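Local coordinates for tetratricopeptide TPR_2 repeat protein (Thermobaculum terrenum, PDB 5DJS) that is of undetermined function but joins tetratricopeptide repeats to a family 41 glycosyltransferase module of GT-B fold, in which UDP is bound, at residues 244-249 against 268-273; 264-269 against 280-285. The protein carries 1 engineered substitution. One frame throughout, in Å; residues are numbered along the deposited sequence.

Interaction 1. Residues 244-249 against 268-273; sequences LSWHLG and LAAINT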
loop_
_atom_site.group_PDB
_atom_site.type_symbol
_atom_site.label_atom_id
_atom_site.label_comp_id
_atom_site.label_asym_id
_atom_site.label_seq_id
_atom_site.Cartn_x
_atom_site.Cartn_y
_atom_site.Cartn_z
ATOM N N LEU A 244 10.223 4.316 -2.059
ATOM C CA LEU A 244 9.012 3.818 -2.687
ATOM C C LEU A 244 8.107 3.050 -1.730
ATOM O O LEU A 244 6.917 2.937 -2.008
ATOM C CB LEU A 244 9.367 2.922 -3.881
ATOM C CG LEU A 244 9.326 3.475 -5.313
ATOM C CD1 LEU A 244 9.568 4.967 -5.439
ATOM C CD2 LEU A 244 10.338 2.696 -6.136
ATOM N N SER A 245 8.651 2.518 -0.633
ATOM C CA SER A 245 7.885 1.637 0.258
ATOM C C SER A 245 7.069 2.338 1.339
ATOM O O SER A 245 5.932 1.940 1.590
ATOM C CB SER A 245 8.788 0.582 0.900
ATOM O OG SER A 245 9.173 -0.395 -0.061
ATOM N N TRP A 246 7.662 3.344 1.989
ATOM C CA TRP A 246 7.049 4.074 3.131
ATOM C C TRP A 246 6.803 3.075 4.282
ATOM O O TRP A 246 7.219 1.900 4.235
ATOM C CB TRP A 246 5.786 4.855 2.670
ATOM C CG TRP A 246 5.104 5.816 3.653
ATOM C CD1 TRP A 246 5.433 7.110 3.934
ATOM C CD2 TRP A 246 3.921 5.535 4.417
ATOM N NE1 TRP A 246 4.548 7.633 4.861
ATOM C CE2 TRP A 246 3.614 6.680 5.175
ATOM C CE3 TRP A 246 3.123 4.404 4.564
ATOM C CZ2 TRP A 246 2.511 6.723 6.059
ATOM C CZ3 TRP A 246 2.038 4.440 5.434
ATOM C CH2 TRP A 246 1.740 5.589 6.165
ATOM N N HIS A 247 6.189 3.554 5.344
ATOM C CA HIS A 247 5.740 2.709 6.431
ATOM C C HIS A 247 4.902 1.464 6.080
ATOM O O HIS A 247 4.880 0.533 6.870
ATOM C CB HIS A 247 4.983 3.566 7.436
ATOM C CG HIS A 247 5.863 4.485 8.217
ATOM N ND1 HIS A 247 6.042 5.807 7.884
ATOM C CD2 HIS A 247 6.609 4.271 9.321
ATOM C CE1 HIS A 247 6.857 6.369 8.755
ATOM N NE2 HIS A 247 7.213 5.458 9.639
ATOM N N LEU A 248 4.283 1.419 4.894
ATOM C CA LEU A 248 3.399 0.322 4.491
ATOM C C LEU A 248 4.179 -0.891 4.022
ATOM O O LEU A 248 3.603 -1.956 3.899
ATOM C CB LEU A 248 2.493 0.720 3.315
ATOM C CG LEU A 248 1.364 1.727 3.489
ATOM C CD1 LEU A 248 0.832 2.235 2.159
ATOM C CD2 LEU A 248 0.255 1.164 4.354
ATOM N N GLY A 249 5.461 -0.741 3.716
ATOM C CA GLY A 249 6.201 -1.807 3.059
ATOM C C GLY A 249 7.514 -2.077 3.726
ATOM O O GLY A 249 7.838 -1.475 4.737
ATOM N N LEU A 268 4.800 7.446 -4.044
ATOM C CA LEU A 268 4.078 6.266 -4.554
ATOM C C LEU A 268 3.260 5.533 -3.493
ATOM O O LEU A 268 2.061 5.385 -3.646
ATOM C CB LEU A 268 5.005 5.295 -5.304
ATOM C CG LEU A 268 4.368 4.164 -6.095
ATOM C CD1 LEU A 268 3.791 4.706 -7.372
ATOM C CD2 LEU A 268 5.403 3.125 -6.453
ATOM N N ALA A 269 3.908 5.091 -2.423
ATOM C CA ALA A 269 3.246 4.352 -1.347
ATOM C C ALA A 269 2.786 5.273 -0.227
ATOM O O ALA A 269 1.856 4.939 0.509
ATOM C CB ALA A 269 4.179 3.278 -0.792
ATOM N N ALA A 270 3.433 6.427 -0.094
ATOM C CA ALA A 270 3.141 7.348 0.982
ATOM C C ALA A 270 1.690 7.769 0.922
ATOM O O ALA A 270 1.198 8.139 -0.135
ATOM C CB ALA A 270 4.052 8.561 0.904
ATOM N N ILE A 271 1.013 7.628 2.059
ATOM C CA ILE A 271 -0.317 8.213 2.321
ATOM C C ILE A 271 -0.282 9.289 3.406
ATOM O O ILE A 271 -1.308 9.901 3.718
ATOM C CB ILE A 271 -1.344 7.133 2.742
ATOM C CG1 ILE A 271 -0.845 6.343 3.959
ATOM C CG2 ILE A 271 -1.634 6.193 1.574
ATOM C CD1 ILE A 271 -1.940 5.632 4.713
ATOM N N ASN A 272 0.886 9.492 4.006
ATOM C CA ASN A 272 1.083 10.526 5.021
ATOM C C ASN A 272 2.599 10.721 5.219
ATOM O O ASN A 272 3.417 10.036 4.586
ATOM C CB ASN A 272 0.379 10.091 6.336
ATOM C CG ASN A 272 -0.057 11.249 7.260
ATOM O OD1 ASN A 272 -0.578 10.973 8.319
ATOM N ND2 ASN A 272 0.117 12.503 6.877
ATOM N N THR A 273 2.978 11.649 6.088
ATOM C CA THR A 273 4.373 11.913 6.375
ATOM C C THR A 273 5.078 10.686 6.914
ATOM O O THR A 273 4.455 9.837 7.564
ATOM C CB THR A 273 4.525 13.084 7.376
ATOM O OG1 THR A 273 5.900 13.491 7.428
ATOM C CG2 THR A 273 4.011 12.719 8.798
#

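Interaction 2. Residues 264-269 against 280-285; sequences QVTWLA and DYLVGD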
loop_
_atom_site.group_PDB
_atom_site.type_symbol
_atom_site.label_atom_id
_atom_site.label_comp_id
_atom_site.label_asym_id
_atom_site.label_seq_id
_atom_site.Cartn_x
_atom_site.Cartn_y
_atom_site.Cartn_z
ATOM N N GLN A 264 16.363 13.625 -0.798
ATOM C CA GLN A 264 15.686 12.403 -0.394
ATOM C C GLN A 264 14.175 12.610 -0.417
ATOM O O GLN A 264 13.657 13.570 0.183
ATOM C CB GLN A 264 16.187 11.964 0.975
ATOM C CG GLN A 264 17.681 11.678 0.965
ATOM C CD GLN A 264 18.156 10.879 2.155
ATOM O OE1 GLN A 264 18.923 9.931 1.996
ATOM N NE2 GLN A 264 17.711 11.252 3.357
ATOM N N VAL A 265 13.498 11.689 -1.110
ATOM C CA VAL A 265 12.105 11.832 -1.535
ATOM C C VAL A 265 11.302 10.584 -1.180
ATOM O O VAL A 265 11.771 9.453 -1.379
ATOM C CB VAL A 265 12.028 11.976 -3.071
ATOM C CG1 VAL A 265 10.588 12.106 -3.545
ATOM C CG2 VAL A 265 12.847 13.158 -3.558
ATOM N N THR A 266 10.079 10.782 -0.687
ATOM C CA THR A 266 9.127 9.665 -0.515
ATOM C C THR A 266 7.974 9.841 -1.520
ATOM O O THR A 266 7.417 10.933 -1.654
ATOM C CB THR A 266 8.655 9.511 0.961
ATOM O OG1 THR A 266 8.040 8.228 1.142
ATOM C CG2 THR A 266 7.695 10.625 1.409
ATOM N N TRP A 267 7.650 8.773 -2.243
ATOM C CA TRP A 267 6.682 8.830 -3.342
ATOM C C TRP A 267 6.068 7.445 -3.610
ATOM O O TRP A 267 6.734 6.413 -3.402
ATOM C CB TRP A 267 7.357 9.357 -4.625
ATOM C CG TRP A 267 6.504 9.197 -5.864
ATOM C CD1 TRP A 267 5.364 9.885 -6.171
ATOM C CD2 TRP A 267 6.717 8.281 -6.942
ATOM N NE1 TRP A 267 4.856 9.456 -7.372
ATOM C CE2 TRP A 267 5.669 8.473 -7.867
ATOM C CE3 TRP A 267 7.698 7.324 -7.222
ATOM C CZ2 TRP A 267 5.567 7.737 -9.044
ATOM C CZ3 TRP A 267 7.599 6.584 -8.399
ATOM C CH2 TRP A 267 6.540 6.796 -9.294
ATOM N N LEU A 268 4.800 7.446 -4.044
ATOM C CA LEU A 268 4.078 6.266 -4.554
ATOM C C LEU A 268 3.260 5.533 -3.493
ATOM O O LEU A 268 2.061 5.385 -3.646
ATOM C CB LEU A 268 5.005 5.295 -5.304
ATOM C CG LEU A 268 4.368 4.164 -6.095
ATOM C CD1 LEU A 268 3.791 4.706 -7.372
ATOM C CD2 LEU A 268 5.403 3.125 -6.453
ATOM N N ALA A 269 3.908 5.091 -2.423
ATOM C CA ALA A 269 3.246 4.352 -1.347
ATOM C C ALA A 269 2.786 5.273 -0.227
ATOM O O ALA A 269 1.856 4.939 0.509
ATOM C CB ALA A 269 4.179 3.278 -0.792
ATOM N N ASP A 280 13.338 14.948 2.674
ATOM C CA ASP A 280 13.281 16.339 2.232
ATOM C C ASP A 280 11.956 16.604 1.559
ATOM O O ASP A 280 11.294 17.590 1.870
ATOM C CB ASP A 280 14.428 16.671 1.256
ATOM C CG ASP A 280 15.814 16.306 1.800
ATOM O OD1 ASP A 280 16.185 16.812 2.887
ATOM O OD2 ASP A 280 16.528 15.518 1.123
ATOM N N TYR A 281 11.579 15.715 0.637
ATOM C CA TYR A 281 10.370 15.883 -0.189
ATOM C C TYR A 281 9.400 14.702 -0.139
ATOM O O TYR A 281 9.805 13.553 0.003
ATOM C CB TYR A 281 10.777 16.140 -1.641
ATOM C CG TYR A 281 11.573 17.410 -1.784
ATOM C CD1 TYR A 281 10.930 18.644 -1.861
ATOM C CD2 TYR A 281 12.963 17.384 -1.807
ATOM C CE1 TYR A 281 11.648 19.819 -1.986
ATOM C CE2 TYR A 281 13.695 18.555 -1.924
ATOM C CZ TYR A 281 13.030 19.768 -2.016
ATOM O OH TYR A 281 13.743 20.927 -2.136
ATOM N N LEU A 282 8.114 15.017 -0.242
ATOM C CA LEU A 282 7.074 14.040 -0.515
ATOM C C LEU A 282 6.382 14.481 -1.812
ATOM O O LEU A 282 5.852 15.592 -1.876
ATOM C CB LEU A 282 6.088 13.991 0.650
ATOM C CG LEU A 282 4.980 12.928 0.578
ATOM C CD1 LEU A 282 4.581 12.431 1.964
ATOM C CD2 LEU A 282 3.752 13.443 -0.155
ATOM N N VAL A 283 6.392 13.624 -2.833
ATOM C CA VAL A 283 5.789 13.936 -4.156
ATOM C C VAL A 283 4.301 13.518 -4.254
ATOM O O VAL A 283 3.984 12.330 -4.392
ATOM C CB VAL A 283 6.579 13.258 -5.300
ATOM C CG1 VAL A 283 5.952 13.553 -6.654
ATOM C CG2 VAL A 283 8.025 13.718 -5.293
ATOM N N GLY A 284 3.408 14.510 -4.195
ATOM C CA GLY A 284 1.959 14.299 -4.326
ATOM C C GLY A 284 1.407 15.008 -5.554
ATOM O O GLY A 284 2.028 14.994 -6.628
ATOM N N ASP A 285 0.229 15.610 -5.401
ATOM C CA ASP A 285 -0.350 16.469 -6.447
ATOM C C ASP A 285 -1.378 17.444 -5.864
ATOM O O ASP A 285 -1.668 17.396 -4.663
ATOM C CB ASP A 285 -0.900 15.645 -7.626
ATOM C CG ASP A 285 -2.244 15.002 -7.353
ATOM O OD1 ASP A 285 -3.200 15.738 -7.015
ATOM O OD2 ASP A 285 -2.361 13.769 -7.558
HETATM O O HOH W 1 3.280 9.694 -3.154
#

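Interaction 1. Residues 244-249 against 268-273
Leu-268 meets Leu-244 through its CD2 branch, which lies 4.1 Å from Leu-244 CG; Val-177 of helix 176-187 touches both leucines. Next along, the methyl of Ala-269 points toward the loop 244-249 and sits against two of its backbone carbonyls, Leu-244 O and Ser-245 O, while Ala-269 O is approached by the CD1 branch of Leu-248. Ala-270 lies under the indole of Trp-246: its CA stands 3.8 Å from the centroid of the five-membered ring, 17° off the normal, a CH-pi contact over the face, and its CB reaches Trp-246 CD1 at 3.6 Å. The Trp-246 side chain leaves with CG anti to the backbone N (chi1 -172°), which lays the ring along 270-273, and His-247 CB stands over the rim of the opposite face. Both segments are loops that follow neighbouring parallel strands, 240-243 and 263-266, of the Rossmann-like sheet of a GT-B half. Ile-271 crosses the far end of the indole at about a right angle, with CG1 3.5 Å from Trp-246 CH2. The indole N-H is shared between two carbonyls, weakly in each case. Trp-246 NE1 lies 2.7 Å from Asn-272 O, but the N-H points well off the oxygen (122° at the hydrogen); Thr-273 O, at the ring edge near its plane, is 3.5 Å from Trp-246 NE1. Thr-273 O also bonds to Tyr-118 OH of helix 111-120.

Interaction 2. Residues 264-269 against 280-285
Val-283 packs across Val-265 and Trp-267, and its side chain can be followed outward from the strand. Val-283 CB lies against the indole of Trp-267, 3.7 Å from Trp-267 CD1. From there the two methyls diverge: CG1, anti to the backbone N (chi1 179°), stays beside the same Trp-267 CD1, whereas Val-283 CG2 turns to Val-265 and meets Val-265 CG1 at 3.5 Å. Val-265 CG2 in turn reaches Tyr-281 CB, and Met-515 of helix 479-521 touches Val-265, Tyr-281 and Val-283 on this face. On the other face Thr-266 CG2 rests on Leu-282 CD1, 3.6 Å away, while Thr-266 OG1 bonds to Asp-243. The backbones pair in parallel. Thr-266 N donates to Tyr-281 O at 2.9 Å, and Val-283 N donates to Thr-266 O. At the start of the pairing, Gln-264 O accepts from both Asp-280 N and Tyr-281 N, the second bond being straighter (166° at the hydrogen). Asp-280 OD2 takes Gln-264 N at 2.7 Å through its anti lone pair; Asp-280 OD1 is held by a salt bridge to Arg-259. Beyond the paired residues a water bridges Leu-268 N, 2.9 Å from the water oxygen, and Val-283 O. Strands 263-266 and 281-285 are thus neighbours in a six-stranded all-parallel sheet, the Rossmann-like core characteristic of each half of a GT-B fold.

Overall arrangement
Interaction 2 pairs two strands of the parallel sheet, and interaction 1 joins the loops that leave this sheet at the ends of strands 240-243 and 263-266; their centres are 9 Å apart. Leu-268 and Ala-269 lie in both, just past the paired strand, and it is in interaction 1 that their side chains make contact. Side chains also meet between them: Leu-244 CD1 packs on Trp-267 CE3 at 3.5 Å, and Leu-282 CD1 lies 4.0 Å from Ala-270 CB. Interaction 1 approaches the bound UDP through Leu-248, whose side chain is about 8 Å from the UDP and does not touch it; neither contact supplies a residue of the UDP pocket.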